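Local atomic coordinates of rhamnogalacturonan endolyase YesW (Bacillus subtilis, PDB entry 2ZUX), a protein that cleaves type I rhamnogalacturonan of plant cell walls endolytically by elimination, releasing unsaturated oligosaccharides, and needs calcium or manganese for activity. Residues E31-D42 with T66-E77; P50-D58 with T531-Y539. All coordinates share one frame; numbering follows the deposited sequence.

How the contacts relate
The two contacts lie on the same side of the molecule, their centres about 12 Å apart. Contact 1 is internal to the N-terminal beta-sheet domain, pairing strands 36-41 and 66-73. Contact 2 sets strand 55-58 of the same mixed sheet, and the turn leading into it, against a loop of the C-terminal beta-propeller region, after strand 524-528. Along the chain their segments alternate, 31-42, 50-58, 66-77 and finally 531-539. Direct bonds probably connect them: Tyr-67 OH sits 2.7 Å from Asp-58 OD2, and the carbonyl O of Glu-31 lies 2.7 Å from Tyr-539 OH. Together they illustrate how a small sheet domain is built up and then joined to a much larger neighbour in a monomeric lyase.

Contact 1 (E31-D42 with T66-E77); sequences ENASVLFNVYRD and TYTVRAVVNGTE
Tyr-40 and Arg-70 show how a cross-strand cation-pi stack can be built on a regular antiparallel pair. From the Tyr-40 backbone, bonded in both directions to Thr-68, CB passes 3.4 Å from Thr-68 OG1. With CG anti to the carbonyl carbon (chi1 -69°), the ring then swings over the extended Arg-70 chain. Tyr-40 CE2 meets Arg-70 NE at 3.5 Å, CD1 and CE1 lie by NH2 and CZ, and the ring's CZ by NH1. The Arg-70 guanidinium lies flat on one face, planes 13° apart, its CZ 3.7 Å from the Tyr-40 ring centroid. At the tip, Tyr-40 OH donates a very short bond of 2.5 Å to Glu-77 OE2, reached in the ring plane. Asn-38 ND2 also grips Glu-77 OE2 at 2.9 Å, almost straight (168°), while Arg-70 NH1 forms a salt bridge to Glu-77 OE1 at 3.2 Å. Shortening Arg-70 to an alanine would remove the stacked guanidinium and is likely to free the Tyr-40 ring to shift and leave Glu-77 OE1 without this charged mate. Both strands are interior to the mixed sheet: strand 44-45 borders 36-41, strand 76-87 borders 66-73, and Tyr-67 reaches across to strand 20-24.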
loop_
_atom_site.group_PDB
_atom_site.type_symbol
_atom_site.label_atom_id
_atom_site.label_comp_id
_atom_site.label_asym_id
_atom_site.label_seq_id
_atom_site.Cartn_x
_atom_site.Cartn_y
_atom_site.Cartn_z
ATOM N N GLU A 31 -0.988 -20.137 -12.485
ATOM C CA GLU A 31 -0.074 -20.959 -13.277
ATOM C C GLU A 31 0.774 -21.880 -12.411
ATOM O O GLU A 31 1.191 -21.511 -11.311
ATOM C CB GLU A 31 0.798 -20.072 -14.178
ATOM C CG GLU A 31 -0.030 -19.288 -15.184
ATOM C CD GLU A 31 0.781 -18.355 -16.069
ATOM O OE1 GLU A 31 1.590 -17.551 -15.560
ATOM O OE2 GLU A 31 0.578 -18.399 -17.299
ATOM N N ASN A 32 1.002 -23.089 -12.919
ATOM C CA ASN A 32 1.825 -24.100 -12.256
ATOM C C ASN A 32 3.316 -23.874 -12.486
ATOM O O ASN A 32 3.707 -23.158 -13.410
ATOM C CB ASN A 32 1.440 -25.501 -12.751
ATOM C CG ASN A 32 0.097 -25.971 -12.211
ATOM O OD1 ASN A 32 -0.314 -25.600 -11.109
ATOM N ND2 ASN A 32 -0.586 -26.809 -12.982
ATOM N N ALA A 33 4.144 -24.509 -11.655
ATOM C CA ALA A 33 5.596 -24.423 -11.772
ATOM C C ALA A 33 6.114 -24.931 -13.117
ATOM O O ALA A 33 7.198 -24.556 -13.546
ATOM C CB ALA A 33 6.265 -25.186 -10.631
ATOM N N SER A 34 5.335 -25.783 -13.776
ATOM C CA SER A 34 5.751 -26.380 -15.042
ATOM C C SER A 34 5.535 -25.480 -16.260
ATOM O O SER A 34 5.926 -25.834 -17.373
ATOM C CB SER A 34 5.046 -27.721 -15.249
ATOM O OG SER A 34 3.641 -27.560 -15.222
ATOM N N VAL A 35 4.912 -24.319 -16.058
ATOM C CA VAL A 35 4.654 -23.392 -17.163
ATOM C C VAL A 35 5.949 -22.719 -17.616
ATOM O O VAL A 35 6.761 -22.297 -16.792
ATOM C CB VAL A 35 3.571 -22.343 -16.778
ATOM C CG1 VAL A 35 3.335 -21.344 -17.907
ATOM C CG2 VAL A 35 2.261 -23.048 -16.437
ATOM N N LEU A 36 6.154 -22.671 -18.928
ATOM C CA LEU A 36 7.280 -21.969 -19.523
ATOM C C LEU A 36 6.750 -20.931 -20.500
ATOM O O LEU A 36 5.537 -20.837 -20.703
ATOM C CB LEU A 36 8.209 -22.951 -20.241
ATOM C CG LEU A 36 8.905 -24.055 -19.439
ATOM C CD1 LEU A 36 9.800 -24.867 -20.363
ATOM C CD2 LEU A 36 9.708 -23.473 -18.303
ATOM N N PHE A 37 7.652 -20.153 -21.096
ATOM C CA PHE A 37 7.252 -19.047 -21.966
ATOM C C PHE A 37 8.069 -18.930 -23.244
ATOM O O PHE A 37 9.281 -19.163 -23.250
ATOM C CB PHE A 37 7.317 -17.719 -21.208
ATOM C CG PHE A 37 6.421 -17.669 -20.011
ATOM C CD1 PHE A 37 5.069 -17.383 -20.159
ATOM C CD2 PHE A 37 6.920 -17.934 -18.739
ATOM C CE1 PHE A 37 4.224 -17.343 -19.059
ATOM C CE2 PHE A 37 6.080 -17.900 -17.630
ATOM C CZ PHE A 37 4.729 -17.606 -17.793
ATOM N N ASN A 38 7.389 -18.544 -24.319
ATOM C CA ASN A 38 8.058 -18.111 -25.539
ATOM C C ASN A 38 7.888 -16.610 -25.735
ATOM O O ASN A 38 6.806 -16.065 -25.498
ATOM C CB ASN A 38 7.534 -18.877 -26.756
ATOM C CG ASN A 38 8.010 -20.322 -26.789
ATOM O OD1 ASN A 38 9.112 -20.632 -26.335
ATOM N ND2 ASN A 38 7.179 -21.213 -27.329
ATOM N N VAL A 39 8.968 -15.957 -26.156
ATOM C CA VAL A 39 8.980 -14.510 -26.366
ATOM C C VAL A 39 8.987 -14.200 -27.866
ATOM O O VAL A 39 9.814 -14.734 -28.615
ATOM C CB VAL A 39 10.198 -13.848 -25.674
ATOM C CG1 VAL A 39 10.115 -12.327 -25.764
ATOM C CG2 VAL A 39 10.287 -14.282 -24.213
ATOM N N TYR A 40 8.067 -13.337 -28.288
ATOM C CA TYR A 40 7.930 -12.966 -29.698
ATOM C C TYR A 40 8.121 -11.476 -29.914
ATOM O O TYR A 40 7.511 -10.654 -29.224
ATOM C CB TYR A 40 6.556 -13.372 -30.223
ATOM C CG TYR A 40 6.350 -14.862 -30.330
ATOM C CD1 TYR A 40 6.430 -15.507 -31.563
ATOM C CD2 TYR A 40 6.068 -15.630 -29.200
ATOM C CE1 TYR A 40 6.240 -16.883 -31.667
ATOM C CE2 TYR A 40 5.881 -17.000 -29.293
ATOM C CZ TYR A 40 5.968 -17.619 -30.528
ATOM O OH TYR A 40 5.777 -18.979 -30.623
ATOM N N ARG A 41 8.973 -11.134 -30.875
ATOM C CA ARG A 41 9.090 -9.757 -31.340
ATOM C C ARG A 41 8.409 -9.633 -32.701
ATOM O O ARG A 41 8.890 -10.189 -33.696
ATOM C CB ARG A 41 10.552 -9.317 -31.425
ATOM C CG ARG A 41 10.712 -7.824 -31.730
ATOM C CD ARG A 41 12.152 -7.427 -31.981
ATOM N NE ARG A 41 12.666 -7.993 -33.225
ATOM C CZ ARG A 41 13.724 -8.794 -33.318
ATOM N NH1 ARG A 41 14.416 -9.134 -32.240
ATOM N NH2 ARG A 41 14.099 -9.252 -34.505
ATOM N N ASP A 42 7.283 -8.918 -32.720
ATOM C CA ASP A 42 6.479 -8.700 -33.927
ATOM C C ASP A 42 6.135 -10.005 -34.655
ATOM O O ASP A 42 6.245 -10.100 -35.884
ATOM C CB ASP A 42 7.158 -7.681 -34.856
ATOM C CG ASP A 42 7.165 -6.278 -34.269
ATOM O OD1 ASP A 42 6.083 -5.661 -34.189
ATOM O OD2 ASP A 42 8.250 -5.794 -33.891
ATOM N N THR A 66 7.368 -4.408 -31.211
ATOM C CA THR A 66 6.301 -4.791 -30.288
ATOM C C THR A 66 6.501 -6.241 -29.868
ATOM O O THR A 66 7.032 -7.057 -30.632
ATOM C CB THR A 66 4.877 -4.599 -30.868
ATOM O OG1 THR A 66 4.670 -5.504 -31.956
ATOM C CG2 THR A 66 4.655 -3.165 -31.349
ATOM N N TYR A 67 6.078 -6.552 -28.649
ATOM C CA TYR A 67 6.314 -7.867 -28.068
ATOM C C TYR A 67 5.039 -8.537 -27.600
ATOM O O TYR A 67 4.080 -7.875 -27.204
ATOM C CB TYR A 67 7.298 -7.749 -26.898
ATOM C CG TYR A 67 8.685 -7.345 -27.333
ATOM C CD1 TYR A 67 9.665 -8.305 -27.576
ATOM C CD2 TYR A 67 9.009 -6.001 -27.529
ATOM C CE1 TYR A 67 10.935 -7.939 -27.991
ATOM C CE2 TYR A 67 10.269 -5.624 -27.944
ATOM C CZ TYR A 67 11.228 -6.596 -28.176
ATOM O OH TYR A 67 12.479 -6.220 -28.583
ATOM N N THR A 68 5.040 -9.867 -27.679
ATOM C CA THR A 68 4.033 -10.704 -27.050
ATOM C C THR A 68 4.764 -11.863 -26.393
ATOM O O THR A 68 5.913 -12.161 -26.731
ATOM C CB THR A 68 2.997 -11.256 -28.056
ATOM O OG1 THR A 68 3.676 -11.924 -29.128
ATOM C CG2 THR A 68 2.117 -10.137 -28.615
ATOM N N VAL A 69 4.093 -12.489 -25.436
ATOM C CA VAL A 69 4.578 -13.708 -24.817
ATOM C C VAL A 69 3.488 -14.770 -24.924
ATOM O O VAL A 69 2.299 -14.452 -24.884
ATOM C CB VAL A 69 5.015 -13.456 -23.347
ATOM C CG1 VAL A 69 5.078 -14.753 -22.545
ATOM C CG2 VAL A 69 6.361 -12.737 -23.320
ATOM N N ARG A 70 3.901 -16.023 -25.096
ATOM C CA ARG A 70 2.973 -17.145 -25.101
ATOM C C ARG A 70 3.413 -18.140 -24.042
ATOM O O ARG A 70 4.573 -18.565 -24.034
ATOM C CB ARG A 70 2.933 -17.823 -26.478
ATOM C CG ARG A 70 2.514 -16.900 -27.615
ATOM C CD ARG A 70 2.356 -17.656 -28.929
ATOM N NE ARG A 70 2.463 -16.748 -30.070
ATOM C CZ ARG A 70 2.702 -17.124 -31.325
ATOM N NH1 ARG A 70 2.864 -18.407 -31.630
ATOM N NH2 ARG A 70 2.779 -16.206 -32.282
ATOM N N ALA A 71 2.497 -18.489 -23.142
ATOM C CA ALA A 71 2.750 -19.539 -22.162
ATOM C C ALA A 71 2.782 -20.895 -22.859
ATOM O O ALA A 71 2.104 -21.104 -23.871
ATOM C CB ALA A 71 1.686 -19.527 -21.070
ATOM N N VAL A 72 3.589 -21.803 -22.321
ATOM C CA VAL A 72 3.625 -23.186 -22.786
ATOM C C VAL A 72 3.177 -24.057 -21.627
ATOM O O VAL A 72 3.857 -24.146 -20.603
ATOM C CB VAL A 72 5.029 -23.603 -23.275
ATOM C CG1 VAL A 72 5.024 -25.056 -23.758
ATOM C CG2 VAL A 72 5.510 -22.677 -24.383
ATOM N N VAL A 73 2.009 -24.673 -21.795
ATOM C CA VAL A 73 1.359 -25.441 -20.739
ATOM C C VAL A 73 1.159 -26.870 -21.229
ATOM O O VAL A 73 0.587 -27.086 -22.301
ATOM C CB VAL A 73 -0.008 -24.815 -20.355
ATOM C CG1 VAL A 73 -0.690 -25.622 -19.249
ATOM C CG2 VAL A 73 0.161 -23.359 -19.929
ATOM N N ASN A 74 1.647 -27.835 -20.447
ATOM C CA ASN A 74 1.573 -29.264 -20.794
ATOM C C ASN A 74 2.023 -29.540 -22.234
ATOM O O ASN A 74 1.419 -30.336 -22.955
ATOM C CB ASN A 74 0.162 -29.817 -20.522
ATOM C CG ASN A 74 0.120 -31.339 -20.476
ATOM O OD1 ASN A 74 0.846 -31.977 -19.704
ATOM N ND2 ASN A 74 -0.744 -31.928 -21.301
ATOM N N GLY A 75 3.088 -28.854 -22.644
ATOM C CA GLY A 75 3.658 -29.001 -23.979
ATOM C C GLY A 75 2.999 -28.194 -25.087
ATOM O O GLY A 75 3.479 -28.198 -26.221
ATOM N N THR A 76 1.914 -27.496 -24.757
ATOM C CA THR A 76 1.103 -26.781 -25.745
ATOM C C THR A 76 1.171 -25.267 -25.560
ATOM O O THR A 76 0.905 -24.746 -24.473
ATOM C CB THR A 76 -0.376 -27.234 -25.691
ATOM O OG1 THR A 76 -0.445 -28.657 -25.843
ATOM C CG2 THR A 76 -1.196 -26.565 -26.793
ATOM N N GLU A 77 1.512 -24.571 -26.640
ATOM C CA GLU A 77 1.594 -23.116 -26.627
ATOM C C GLU A 77 0.203 -22.482 -26.539
ATOM O O GLU A 77 -0.718 -22.871 -27.263
ATOM C CB GLU A 77 2.341 -22.622 -27.862
ATOM C CG GLU A 77 2.905 -21.228 -27.706
ATOM C CD GLU A 77 3.758 -20.802 -28.882
ATOM O OE1 GLU A 77 3.376 -21.088 -30.041
ATOM O OE2 GLU A 77 4.803 -20.163 -28.650
HETATM O O HOH W 1 2.676 -26.462 -17.765
HETATM O O HOH W 2 5.001 -10.419 -31.171
#

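Contact 2 (P50-D58 with T531-Y539); sequences PVKTTNYVD and TIPTEHRLY
Arg-537 meets Lys-52 through the aliphatic part of the lysine and its backbone carbonyl, not through charge, a useful reminder that long basic side chains also pack. Among the carbon contacts, CG of Lys-52 rests over the centre of one face of the Arg-537 guanidinium, 3.6 Å from CZ, the two chains crossing at about a right angle. A bend at chi3 (85°) turns the guanidinium aside from the otherwise extended Arg-537 chain and onto this methylene. At the bend, Arg-537 CD touches the methyl CG2 of Thr-54 at 3.7 Å. Farther along, Val-57 packs loosely against the ring of Pro-533, and the Asn-55 side chain fits beside Pro-533 and Thr-534.

One direct bond is weak: Arg-537 NH1 to the carbonyl O of Lys-52, 2.9 Å, bent to 127°. The same nitrogen also bonds to the carbonyl of Val-35.

Water does much of the remaining polar work. One molecule accepts from Thr-53 OG1 and donates to Thr-54 OG1, both at 3.2 Å, and donates again to the carbonyl O of His-536 at 3.0 Å; three partners thus fix its orientation. A second donates to Thr-54 OG1 at 2.8 Å and accepts from Leu-538 N at 3.2 Å. That buried hydroxyl therefore receives two waters, and it also bonds to the carbonyl of Trp-25.

Within the loop, an ST turn, in which Thr-534 OG1 accepts from the backbone N of His-536, shapes the chain opposite Thr-53; the same hydroxyl also bonds to the carbonyl O of Gly-460.

Strand 55-58 is an edge strand of the N-terminal mixed sheet, paired antiparallel with strand 20-24. The 531-539 loop leads from propeller strand 524-528 toward helix 547-553, and Thr-54 and Asn-55 touch Asp-510 and Arg-512, both calcium-binding residues, so the interface adjoins a metal site.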
loop_
_atom_site.group_PDB
_atom_site.type_symbol
_atom_site.label_atom_id
_atom_site.label_comp_id
_atom_site.label_asym_id
_atom_site.label_seq_id
_atom_site.Cartn_x
_atom_site.Cartn_y
_atom_site.Cartn_z
ATOM N N PRO A 50 11.643 -22.787 -24.857
ATOM C CA PRO A 50 10.848 -22.034 -23.882
ATOM C C PRO A 50 11.663 -21.653 -22.650
ATOM O O PRO A 50 12.446 -22.463 -22.142
ATOM C CB PRO A 50 9.733 -23.016 -23.521
ATOM C CG PRO A 50 9.555 -23.820 -24.753
ATOM C CD PRO A 50 10.946 -24.017 -25.281
ATOM N N VAL A 51 11.497 -20.414 -22.192
ATOM C CA VAL A 51 12.233 -19.929 -21.034
ATOM C C VAL A 51 11.393 -20.077 -19.773
ATOM O O VAL A 51 10.163 -20.113 -19.837
ATOM C CB VAL A 51 12.719 -18.452 -21.195
ATOM C CG1 VAL A 51 13.642 -18.316 -22.399
ATOM C CG2 VAL A 51 11.542 -17.475 -21.296
ATOM N N LYS A 52 12.069 -20.174 -18.638
ATOM C CA LYS A 52 11.398 -20.297 -17.358
ATOM C C LYS A 52 11.238 -18.922 -16.717
ATOM O O LYS A 52 10.119 -18.512 -16.401
ATOM C CB LYS A 52 12.154 -21.257 -16.433
ATOM C CG LYS A 52 11.419 -21.554 -15.133
ATOM C CD LYS A 52 12.218 -22.463 -14.214
ATOM C CE LYS A 52 11.646 -22.418 -12.807
ATOM N NZ LYS A 52 12.380 -23.301 -11.852
ATOM N N THR A 53 12.347 -18.204 -16.536
ATOM C CA THR A 53 12.304 -16.900 -15.882
ATOM C C THR A 53 11.494 -15.890 -16.694
ATOM O O THR A 53 11.480 -15.939 -17.934
ATOM C CB THR A 53 13.712 -16.348 -15.584
ATOM O OG1 THR A 53 13.605 -15.273 -14.650
ATOM C CG2 THR A 53 14.397 -15.854 -16.852
ATOM N N THR A 54 10.825 -14.978 -15.993
ATOM C CA THR A 54 9.919 -14.038 -16.655
ATOM C C THR A 54 10.553 -12.685 -16.985
ATOM O O THR A 54 9.905 -11.637 -16.907
ATOM C CB THR A 54 8.536 -13.904 -15.949
ATOM O OG1 THR A 54 8.672 -13.252 -14.686
ATOM C CG2 THR A 54 7.892 -15.264 -15.749
ATOM N N ASN A 55 11.832 -12.718 -17.341
ATOM C CA ASN A 55 12.479 -11.578 -17.979
ATOM C C ASN A 55 13.411 -12.054 -19.093
ATOM O O ASN A 55 13.901 -13.188 -19.068
ATOM C CB ASN A 55 13.155 -10.620 -16.978
ATOM C CG ASN A 55 14.330 -11.232 -16.232
ATOM O OD1 ASN A 55 14.543 -12.448 -16.222
ATOM N ND2 ASN A 55 15.079 -10.378 -15.568
ATOM N N TYR A 56 13.625 -11.190 -20.075
ATOM C CA TYR A 56 14.355 -11.553 -21.279
ATOM C C TYR A 56 14.969 -10.298 -21.867
ATOM O O TYR A 56 14.318 -9.259 -21.919
ATOM C CB TYR A 56 13.391 -12.188 -22.282
ATOM C CG TYR A 56 14.068 -12.818 -23.478
ATOM C CD1 TYR A 56 14.478 -14.150 -23.451
ATOM C CD2 TYR A 56 14.296 -12.080 -24.640
ATOM C CE1 TYR A 56 15.103 -14.726 -24.551
ATOM C CE2 TYR A 56 14.917 -12.649 -25.743
ATOM C CZ TYR A 56 15.319 -13.970 -25.688
ATOM O OH TYR A 56 15.936 -14.543 -26.775
ATOM N N VAL A 57 16.220 -10.389 -22.303
ATOM C CA VAL A 57 16.860 -9.257 -22.972
ATOM C C VAL A 57 16.982 -9.550 -24.468
ATOM O O VAL A 57 17.662 -10.502 -24.869
ATOM C CB VAL A 57 18.233 -8.901 -22.338
ATOM C CG1 VAL A 57 18.913 -7.763 -23.099
ATOM C CG2 VAL A 57 18.063 -8.516 -20.876
ATOM N N ASP A 58 16.287 -8.752 -25.276
ATOM C CA ASP A 58 16.349 -8.857 -26.736
ATOM C C ASP A 58 17.372 -7.862 -27.276
ATOM O O ASP A 58 17.103 -6.663 -27.380
ATOM C CB ASP A 58 14.967 -8.624 -27.360
ATOM C CG ASP A 58 14.976 -8.702 -28.889
ATOM O OD1 ASP A 58 15.941 -9.238 -29.488
ATOM O OD2 ASP A 58 13.994 -8.231 -29.494
ATOM N N THR A 531 15.137 -2.759 -15.014
ATOM C CA THR A 531 15.705 -3.464 -16.167
ATOM C C THR A 531 16.939 -4.269 -15.774
ATOM O O THR A 531 17.733 -4.676 -16.634
ATOM C CB THR A 531 16.042 -2.515 -17.340
ATOM O OG1 THR A 531 16.978 -1.527 -16.902
ATOM C CG2 THR A 531 14.781 -1.838 -17.850
ATOM N N ILE A 532 17.093 -4.519 -14.476
ATOM C CA ILE A 532 18.166 -5.382 -13.987
ATOM C C ILE A 532 17.710 -6.833 -14.142
ATOM O O ILE A 532 16.683 -7.224 -13.579
ATOM C CB ILE A 532 18.512 -5.075 -12.518
ATOM C CG1 ILE A 532 19.008 -3.633 -12.383
ATOM C CG2 ILE A 532 19.577 -6.051 -12.003
ATOM C CD1 ILE A 532 18.970 -3.075 -10.961
ATOM N N PRO A 533 18.452 -7.641 -14.926
ATOM C CA PRO A 533 18.053 -9.036 -15.100
ATOM C C PRO A 533 18.061 -9.834 -13.802
ATOM O O PRO A 533 18.855 -9.565 -12.900
ATOM C CB PRO A 533 19.102 -9.588 -16.074
ATOM C CG PRO A 533 19.658 -8.379 -16.763
ATOM C CD PRO A 533 19.648 -7.308 -15.725
ATOM N N THR A 534 17.168 -10.810 -13.728
ATOM C CA THR A 534 17.117 -11.726 -12.597
ATOM C C THR A 534 17.081 -13.175 -13.067
ATOM O O THR A 534 16.536 -13.478 -14.129
ATOM C CB THR A 534 15.918 -11.432 -11.658
ATOM O OG1 THR A 534 15.995 -12.288 -10.507
ATOM C CG2 THR A 534 14.577 -11.644 -12.351
ATOM N N GLU A 535 17.674 -14.063 -12.275
ATOM C CA GLU A 535 17.562 -15.497 -12.518
ATOM C C GLU A 535 16.322 -16.087 -11.844
ATOM O O GLU A 535 16.034 -17.273 -12.001
ATOM C CB GLU A 535 18.816 -16.227 -12.012
ATOM C CG GLU A 535 18.931 -16.262 -10.487
ATOM C CD GLU A 535 20.260 -16.802 -9.991
ATOM O OE1 GLU A 535 20.677 -17.888 -10.447
ATOM O OE2 GLU A 535 20.879 -16.137 -9.130
ATOM N N HIS A 536 15.599 -15.261 -11.089
ATOM C CA HIS A 536 14.490 -15.740 -10.266
ATOM C C HIS A 536 13.130 -15.418 -10.842
ATOM O O HIS A 536 12.879 -14.304 -11.313
ATOM C CB HIS A 536 14.565 -15.149 -8.862
ATOM C CG HIS A 536 15.848 -15.442 -8.161
ATOM N ND1 HIS A 536 16.162 -16.697 -7.682
ATOM C CD2 HIS A 536 16.911 -14.654 -7.884
ATOM C CE1 HIS A 536 17.359 -16.660 -7.125
ATOM N NE2 HIS A 536 17.837 -15.434 -7.238
ATOM N N ARG A 537 12.257 -16.412 -10.765
ATOM C CA ARG A 537 10.859 -16.263 -11.091
ATOM C C ARG A 537 10.033 -16.406 -9.816
ATOM O O ARG A 537 10.189 -17.379 -9.074
ATOM C CB ARG A 537 10.453 -17.350 -12.085
ATOM C CG ARG A 537 9.001 -17.298 -12.460
ATOM C CD ARG A 537 8.728 -18.225 -13.624
ATOM N NE ARG A 537 8.470 -19.608 -13.230
ATOM C CZ ARG A 537 8.093 -20.548 -14.091
ATOM N NH1 ARG A 537 7.972 -20.254 -15.380
ATOM N NH2 ARG A 537 7.845 -21.784 -13.669
ATOM N N LEU A 538 9.155 -15.443 -9.563
ATOM C CA LEU A 538 8.212 -15.564 -8.452
ATOM C C LEU A 538 6.848 -15.134 -8.930
ATOM O O LEU A 538 6.746 -14.329 -9.853
ATOM C CB LEU A 538 8.642 -14.701 -7.259
ATOM C CG LEU A 538 9.830 -15.205 -6.446
ATOM C CD1 LEU A 538 11.141 -14.625 -6.935
ATOM C CD2 LEU A 538 9.629 -14.882 -4.977
ATOM N N TYR A 539 5.799 -15.674 -8.322
ATOM C CA TYR A 539 4.443 -15.249 -8.643
ATOM C C TYR A 539 4.307 -13.749 -8.468
ATOM O O TYR A 539 4.880 -13.168 -7.543
ATOM C CB TYR A 539 3.424 -15.959 -7.755
ATOM C CG TYR A 539 3.261 -17.412 -8.119
ATOM C CD1 TYR A 539 2.608 -17.773 -9.288
ATOM C CD2 TYR A 539 3.771 -18.423 -7.303
ATOM C CE1 TYR A 539 2.461 -19.099 -9.641
ATOM C CE2 TYR A 539 3.628 -19.763 -7.656
ATOM C CZ TYR A 539 2.972 -20.088 -8.823
ATOM O OH TYR A 539 2.821 -21.412 -9.182
HETATM O O HOH W 3 11.749 -12.879 -13.741
HETATM O O HOH W 4 8.639 -13.279 -11.877
#